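Local coordinates for histone-lysine N-methyltransferase, H3 lysine-9 specific SUVH6 (Arabidopsis thaliana, PDB 6A5K), which methylates histone H3 at its H3K9 mark using S-adenosylmethionine, in a plant enzyme family that binds DNA carrying non-CG methylation, at residues Arg451-Ala463 and Ala482-Tyr496. The protein carries 1 engineered substitution. Sequence-based numbering, arbitrary orientation.
Sequences RFINHSCSPNLYA and AQDNIPPLQELCYDY. With ZN (zinc ion), chain E; SAM (S-adenosylmethionine), chain F.
With chi1 at 162°, H455 swings its imidazole away from its own backbone N and alongside the chain at D495-Y496, while Y496, at chi1 -84°, lays its ring beneath the H455 CB. That CB sits over the ring centre, 3.5 Å from the Y496 centroid, a CH-pi contact, and the imidazole turns an edge toward the same face in an offset edge-to-face pair. The imidazole is fixed at both nitrogens: Y496 N donates to H455 ND1 at 3.0 Å, close to the ring plane, and H455 NE2 reaches the zinc ligand C457 SG. At the far end of its ring, Y496 OH gives a short 2.6 Å bond to I453 O, and the cofactor's C5', next to the sulfonium, lies 3.3 Å from that same Y496 OH. The cofactor is read next door: H455 N and O pair with its adenine N7 and N6, and N454 OD1 takes its amino group. The other amide branch, N454 ND2, donates to E491 OE2 at 2.8 Å, and R363 holds the second oxygen of that carboxylate in a salt bridge.

In N460, CG stands between the backbone N and the carbonyl carbon, turning the buried amide into the 490-493 backbone. Its OD1 accepts from C493 N at 2.9 Å, nearly straight at 168°; its ND2 gives to E491 O and, on a lone pair, to Q490 OE1, the two amides almost coplanar. Q483 NE2 bonds P459 O from above the carbonyl plane.

This is the SET-domain core, where the NHS motif and the tyrosine-bearing C-terminal segment form part of the cofactor site, which W365, E400, Y401 and F516 help complete. Short, weakly bonded strand 454-455 runs parallel to 491-494 at a mixed sheet's edge, with 365-369 on the latter's other side; 461-467 pairs with 477-482 in a second sheet, and I453 and L461 both pack on its F480.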
loop_
_atom_site.group_PDB
_atom_site.type_symbol
_atom_site.label_atom_id
_atom_site.label_comp_id
_atom_site.label_asym_id
_atom_site.label_seq_id
_atom_site.Cartn_x
_atom_site.Cartn_y
_atom_site.Cartn_z
ATOM N N ARG A 451 -2.906 15.307 -9.888
ATOM C CA ARG A 451 -1.878 16.054 -10.610
ATOM C C ARG A 451 -0.590 16.184 -9.784
ATOM O O ARG A 451 0.461 16.500 -10.322
ATOM C CB ARG A 451 -2.387 17.457 -11.008
ATOM C CG ARG A 451 -2.414 18.456 -9.850
ATOM C CD ARG A 451 -3.295 19.682 -10.136
ATOM N NE ARG A 451 -2.789 20.522 -11.223
ATOM C CZ ARG A 451 -1.764 21.364 -11.108
ATOM N NH1 ARG A 451 -1.105 21.460 -9.961
ATOM N NH2 ARG A 451 -1.378 22.092 -12.147
ATOM N N PHE A 452 -0.667 15.941 -8.480
ATOM C CA PHE A 452 0.490 16.174 -7.611
ATOM C C PHE A 452 1.292 14.914 -7.296
ATOM O O PHE A 452 2.342 14.995 -6.658
ATOM C CB PHE A 452 0.044 16.830 -6.302
ATOM C CG PHE A 452 -0.343 18.270 -6.446
ATOM C CD1 PHE A 452 -1.659 18.668 -6.279
ATOM C CD2 PHE A 452 0.614 19.231 -6.739
ATOM C CE1 PHE A 452 -2.020 20.002 -6.407
ATOM C CE2 PHE A 452 0.262 20.569 -6.867
ATOM C CZ PHE A 452 -1.055 20.953 -6.701
ATOM N N ILE A 453 0.813 13.751 -7.736
ATOM C CA ILE A 453 1.525 12.492 -7.460
ATOM C C ILE A 453 2.807 12.401 -8.295
ATOM O O ILE A 453 2.770 12.490 -9.528
ATOM C CB ILE A 453 0.638 11.256 -7.740
ATOM C CG1 ILE A 453 -0.649 11.324 -6.913
ATOM C CG2 ILE A 453 1.401 9.958 -7.433
ATOM C CD1 ILE A 453 -1.678 10.272 -7.304
ATOM N N ASN A 454 3.939 12.250 -7.614
ATOM C CA ASN A 454 5.241 12.230 -8.272
ATOM C C ASN A 454 5.598 10.871 -8.868
ATOM O O ASN A 454 4.937 9.878 -8.608
ATOM C CB ASN A 454 6.331 12.670 -7.284
ATOM C CG ASN A 454 6.327 14.174 -7.051
ATOM O OD1 ASN A 454 6.038 14.946 -7.963
ATOM N ND2 ASN A 454 6.642 14.594 -5.830
ATOM N N HIS A 455 6.649 10.842 -9.675
ATOM C CA HIS A 455 7.141 9.591 -10.236
ATOM C C HIS A 455 8.105 8.878 -9.289
ATOM O O HIS A 455 8.897 9.523 -8.593
ATOM C CB HIS A 455 7.858 9.834 -11.566
ATOM C CG HIS A 455 8.746 8.697 -11.974
ATOM N ND1 HIS A 455 8.271 7.596 -12.655
ATOM C CD2 HIS A 455 10.066 8.467 -11.758
ATOM C CE1 HIS A 455 9.263 6.746 -12.864
ATOM N NE2 HIS A 455 10.362 7.248 -12.328
ATOM N N SER A 456 8.058 7.550 -9.291
ATOM C CA SER A 456 9.123 6.767 -8.673
ATOM C C SER A 456 9.482 5.545 -9.517
ATOM O O SER A 456 8.617 4.938 -10.165
ATOM C CB SER A 456 8.727 6.319 -7.268
ATOM O OG SER A 456 9.766 5.544 -6.682
ATOM N N CYS A 457 10.762 5.193 -9.511
ATOM C CA CYS A 457 11.228 3.986 -10.186
ATOM C C CYS A 457 10.940 2.753 -9.336
ATOM O O CYS A 457 11.050 1.625 -9.806
ATOM C CB CYS A 457 12.718 4.086 -10.494
ATOM S SG CYS A 457 13.128 5.470 -11.573
ATOM N N SER A 458 10.574 2.977 -8.078
ATOM C CA SER A 458 10.082 1.903 -7.223
ATOM C C SER A 458 8.774 2.339 -6.564
ATOM O O SER A 458 8.715 2.527 -5.351
ATOM C CB SER A 458 11.119 1.521 -6.167
ATOM O OG SER A 458 10.715 0.343 -5.491
ATOM N N PRO A 459 7.713 2.488 -7.372
ATOM C CA PRO A 459 6.457 3.109 -6.943
ATOM C C PRO A 459 5.611 2.246 -6.003
ATOM O O PRO A 459 5.739 1.025 -6.022
ATOM C CB PRO A 459 5.723 3.321 -8.264
ATOM C CG PRO A 459 6.166 2.158 -9.106
ATOM C CD PRO A 459 7.627 1.964 -8.750
ATOM N N ASN A 460 4.748 2.875 -5.208
ATOM C CA ASN A 460 3.811 2.123 -4.367
ATOM C C ASN A 460 2.385 2.174 -4.922
ATOM O O ASN A 460 1.472 1.557 -4.364
ATOM C CB ASN A 460 3.846 2.617 -2.907
ATOM C CG ASN A 460 3.744 4.134 -2.784
ATOM O OD1 ASN A 460 3.309 4.811 -3.706
ATOM N ND2 ASN A 460 4.124 4.668 -1.616
ATOM N N LEU A 461 2.202 2.899 -6.026
ATOM C CA LEU A 461 0.910 2.942 -6.717
ATOM C C LEU A 461 1.045 2.491 -8.162
ATOM O O LEU A 461 2.126 2.545 -8.737
ATOM C CB LEU A 461 0.306 4.354 -6.714
ATOM C CG LEU A 461 0.057 5.147 -5.427
ATOM C CD1 LEU A 461 -0.757 6.413 -5.742
ATOM C CD2 LEU A 461 -0.629 4.311 -4.360
ATOM N N TYR A 462 -0.062 2.058 -8.755
ATOM C CA TYR A 462 -0.101 1.909 -10.202
ATOM C C TYR A 462 -1.411 2.441 -10.752
ATOM O O TYR A 462 -2.419 2.530 -10.030
ATOM C CB TYR A 462 0.086 0.447 -10.636
ATOM C CG TYR A 462 -0.930 -0.524 -10.081
ATOM C CD1 TYR A 462 -0.697 -1.185 -8.886
ATOM C CD2 TYR A 462 -2.122 -0.796 -10.765
ATOM C CE1 TYR A 462 -1.613 -2.087 -8.370
ATOM C CE2 TYR A 462 -3.047 -1.699 -10.249
ATOM C CZ TYR A 462 -2.784 -2.340 -9.049
ATOM O OH TYR A 462 -3.676 -3.255 -8.516
ATOM N N ALA A 463 -1.384 2.774 -12.040
ATOM C CA ALA A 463 -2.564 3.250 -12.758
ATOM C C ALA A 463 -3.358 2.073 -13.310
ATOM O O ALA A 463 -2.794 1.096 -13.805
ATOM C CB ALA A 463 -2.164 4.203 -13.887
ATOM N N ALA A 482 -3.046 1.112 -4.650
ATOM C CA ALA A 482 -1.837 0.742 -3.905
ATOM C C ALA A 482 -1.347 -0.665 -4.263
ATOM O O ALA A 482 -2.144 -1.602 -4.346
ATOM C CB ALA A 482 -2.094 0.840 -2.400
ATOM N N GLN A 483 -0.039 -0.823 -4.464
ATOM C CA GLN A 483 0.529 -2.159 -4.656
ATOM C C GLN A 483 1.453 -2.580 -3.501
ATOM O O GLN A 483 2.197 -3.554 -3.611
ATOM C CB GLN A 483 1.270 -2.254 -6.003
ATOM C CG GLN A 483 2.451 -1.303 -6.206
ATOM C CD GLN A 483 3.216 -1.622 -7.488
ATOM O OE1 GLN A 483 2.735 -2.376 -8.337
ATOM N NE2 GLN A 483 4.412 -1.063 -7.625
ATOM N N ASP A 484 1.380 -1.842 -2.395
ATOM C CA ASP A 484 1.968 -2.237 -1.116
ATOM C C ASP A 484 0.960 -1.963 -0.012
ATOM O O ASP A 484 -0.003 -1.231 -0.220
ATOM C CB ASP A 484 3.243 -1.451 -0.787
ATOM C CG ASP A 484 4.286 -1.518 -1.877
ATOM O OD1 ASP A 484 4.800 -0.442 -2.254
ATOM O OD2 ASP A 484 4.620 -2.635 -2.324
ATOM N N ASN A 485 1.195 -2.537 1.161
ATOM C CA ASN A 485 0.643 -1.972 2.384
ATOM C C ASN A 485 1.481 -0.747 2.728
ATOM O O ASN A 485 2.623 -0.877 3.155
ATOM C CB ASN A 485 0.659 -2.988 3.524
ATOM C CG ASN A 485 -0.326 -4.120 3.306
ATOM O OD1 ASN A 485 -1.523 -3.893 3.120
ATOM N ND2 ASN A 485 0.177 -5.352 3.327
ATOM N N ILE A 486 0.926 0.441 2.520
ATOM C CA ILE A 486 1.714 1.666 2.629
ATOM C C ILE A 486 1.660 2.245 4.046
ATOM O O ILE A 486 0.584 2.396 4.607
ATOM C CB ILE A 486 1.224 2.727 1.622
ATOM C CG1 ILE A 486 1.152 2.129 0.210
ATOM C CG2 ILE A 486 2.140 3.942 1.642
ATOM C CD1 ILE A 486 0.575 3.103 -0.849
ATOM N N PRO A 487 2.831 2.560 4.628
ATOM C CA PRO A 487 2.873 3.216 5.938
ATOM C C PRO A 487 2.235 4.588 5.875
ATOM O O PRO A 487 2.225 5.190 4.802
ATOM C CB PRO A 487 4.379 3.333 6.235
ATOM C CG PRO A 487 5.038 2.345 5.313
ATOM C CD PRO A 487 4.180 2.310 4.090
ATOM N N PRO A 488 1.712 5.089 7.007
ATOM C CA PRO A 488 1.173 6.451 6.987
ATOM C C PRO A 488 2.259 7.455 6.626
ATOM O O PRO A 488 3.421 7.258 7.005
ATOM C CB PRO A 488 0.664 6.661 8.421
ATOM C CG PRO A 488 1.409 5.665 9.242
ATOM C CD PRO A 488 1.659 4.483 8.347
ATOM N N LEU A 489 1.877 8.470 5.855
ATOM C CA LEU A 489 2.721 9.617 5.503
ATOM C C LEU A 489 3.850 9.283 4.532
ATOM O O LEU A 489 4.684 10.135 4.247
ATOM C CB LEU A 489 3.295 10.265 6.772
ATOM C CG LEU A 489 2.252 10.798 7.762
ATOM C CD1 LEU A 489 2.912 11.218 9.069
ATOM C CD2 LEU A 489 1.459 11.959 7.161
ATOM N N GLN A 490 3.892 8.050 4.029
ATOM C CA GLN A 490 4.852 7.707 2.982
ATOM C C GLN A 490 4.391 8.332 1.671
ATOM O O GLN A 490 3.201 8.275 1.340
ATOM C CB GLN A 490 4.995 6.187 2.827
ATOM C CG GLN A 490 5.947 5.769 1.705
ATOM C CD GLN A 490 6.163 4.264 1.621
ATOM O OE1 GLN A 490 5.586 3.584 0.765
ATOM N NE2 GLN A 490 7.016 3.737 2.497
ATOM N N GLU A 491 5.316 8.936 0.929
ATOM C CA GLU A 491 4.921 9.574 -0.325
ATOM C C GLU A 491 4.338 8.539 -1.294
ATOM O O GLU A 491 4.891 7.444 -1.467
ATOM C CB GLU A 491 6.098 10.300 -0.976
ATOM C CG GLU A 491 5.688 11.106 -2.210
ATOM C CD GLU A 491 6.810 11.957 -2.781
ATOM O OE1 GLU A 491 7.938 11.933 -2.239
ATOM O OE2 GLU A 491 6.554 12.659 -3.780
ATOM N N LEU A 492 3.207 8.889 -1.903
ATOM C CA LEU A 492 2.579 8.069 -2.934
ATOM C C LEU A 492 3.140 8.427 -4.312
ATOM O O LEU A 492 3.219 9.603 -4.661
ATOM C CB LEU A 492 1.064 8.267 -2.920
ATOM C CG LEU A 492 0.371 8.156 -1.563
ATOM C CD1 LEU A 492 -1.125 8.418 -1.716
ATOM C CD2 LEU A 492 0.613 6.775 -0.987
ATOM N N CYS A 493 3.524 7.409 -5.081
ATOM C CA CYS A 493 4.113 7.587 -6.408
ATOM C C CYS A 493 3.719 6.453 -7.341
ATOM O O CYS A 493 3.448 5.346 -6.890
ATOM C CB CYS A 493 5.640 7.641 -6.337
ATOM S SG CYS A 493 6.327 8.955 -5.291
ATOM N N TYR A 494 3.728 6.734 -8.642
ATOM C CA TYR A 494 3.579 5.701 -9.662
ATOM C C TYR A 494 4.611 5.933 -10.757
ATOM O O TYR A 494 5.320 6.946 -10.762
ATOM C CB TYR A 494 2.161 5.686 -10.259
ATOM C CG TYR A 494 1.818 6.944 -11.018
ATOM C CD1 TYR A 494 1.370 8.074 -10.347
ATOM C CD2 TYR A 494 1.943 7.008 -12.402
ATOM C CE1 TYR A 494 1.061 9.233 -11.019
ATOM C CE2 TYR A 494 1.632 8.183 -13.094
ATOM C CZ TYR A 494 1.189 9.286 -12.389
ATOM O OH TYR A 494 0.870 10.461 -13.036
ATOM N N ASP A 495 4.686 4.993 -11.690
ATOM C CA ASP A 495 5.640 5.059 -12.795
ATOM C C ASP A 495 5.113 5.943 -13.939
ATOM O O ASP A 495 4.167 5.572 -14.633
ATOM C CB ASP A 495 5.930 3.639 -13.296
ATOM C CG ASP A 495 6.857 3.609 -14.496
ATOM O OD1 ASP A 495 7.654 4.553 -14.679
ATOM O OD2 ASP A 495 6.773 2.630 -15.268
ATOM N N TYR A 496 5.738 7.102 -14.136
ATOM C CA TYR A 496 5.326 8.046 -15.191
ATOM C C TYR A 496 5.465 7.459 -16.590
ATOM O O TYR A 496 4.771 7.878 -17.525
ATOM C CB TYR A 496 6.146 9.335 -15.128
ATOM C CG TYR A 496 5.647 10.371 -14.150
ATOM C CD1 TYR A 496 4.743 10.043 -13.145
ATOM C CD2 TYR A 496 6.090 11.687 -14.237
ATOM C CE1 TYR A 496 4.293 11.010 -12.243
ATOM C CE2 TYR A 496 5.648 12.656 -13.348
ATOM C CZ TYR A 496 4.755 12.316 -12.355
ATOM O OH TYR A 496 4.331 13.294 -11.482
HETATM ZN ZN ZN E . 14.170 7.158 -10.190
HETATM N N SAM F . 5.959 17.826 -8.095
HETATM C CA SAM F . 4.841 18.391 -8.873
HETATM C C SAM F . 4.375 19.757 -8.365
HETATM O O SAM F . 3.359 20.290 -8.836
HETATM O OXT SAM F . 4.992 20.350 -7.476
HETATM C CB SAM F . 3.661 17.420 -8.898
HETATM C CG SAM F . 3.886 16.303 -9.908
HETATM S SD SAM F . 3.848 17.031 -11.563
HETATM C CE SAM F . 2.562 16.012 -12.273
HETATM C "C5'" SAM F . 5.252 16.307 -12.426
HETATM C "C4'" SAM F . 6.514 17.104 -12.162
HETATM O "O4'" SAM F . 6.994 16.823 -10.853
HETATM C "C3'" SAM F . 7.620 16.715 -13.124
HETATM O "O3'" SAM F . 7.580 17.502 -14.291
HETATM C "C2'" SAM F . 8.847 17.001 -12.297
HETATM O "O2'" SAM F . 9.085 18.390 -12.340
HETATM C "C1'" SAM F . 8.397 16.670 -10.891
HETATM N N9 SAM F . 8.741 15.267 -10.573
HETATM C C8 SAM F . 7.878 14.234 -10.321
HETATM N N7 SAM F . 8.602 13.109 -10.078
HETATM C C5 SAM F . 9.918 13.412 -10.190
HETATM C C6 SAM F . 11.080 12.662 -10.048
HETATM N N6 SAM F . 11.029 11.363 -9.746
HETATM N N1 SAM F . 12.302 13.267 -10.243
HETATM C C2 SAM F . 12.375 14.612 -10.552
HETATM N N3 SAM F . 11.219 15.357 -10.682
HETATM C C4 SAM F . 10.014 14.771 -10.497
HETATM O O HOH W 1 0.664 12.779 -11.227
HETATM O O HOH W 2 3.793 12.226 -4.610
HETATM O O HOH W 3 3.213 2.438 -11.211
HETATM O O HOH W 4 -2.834 -4.064 -5.856
#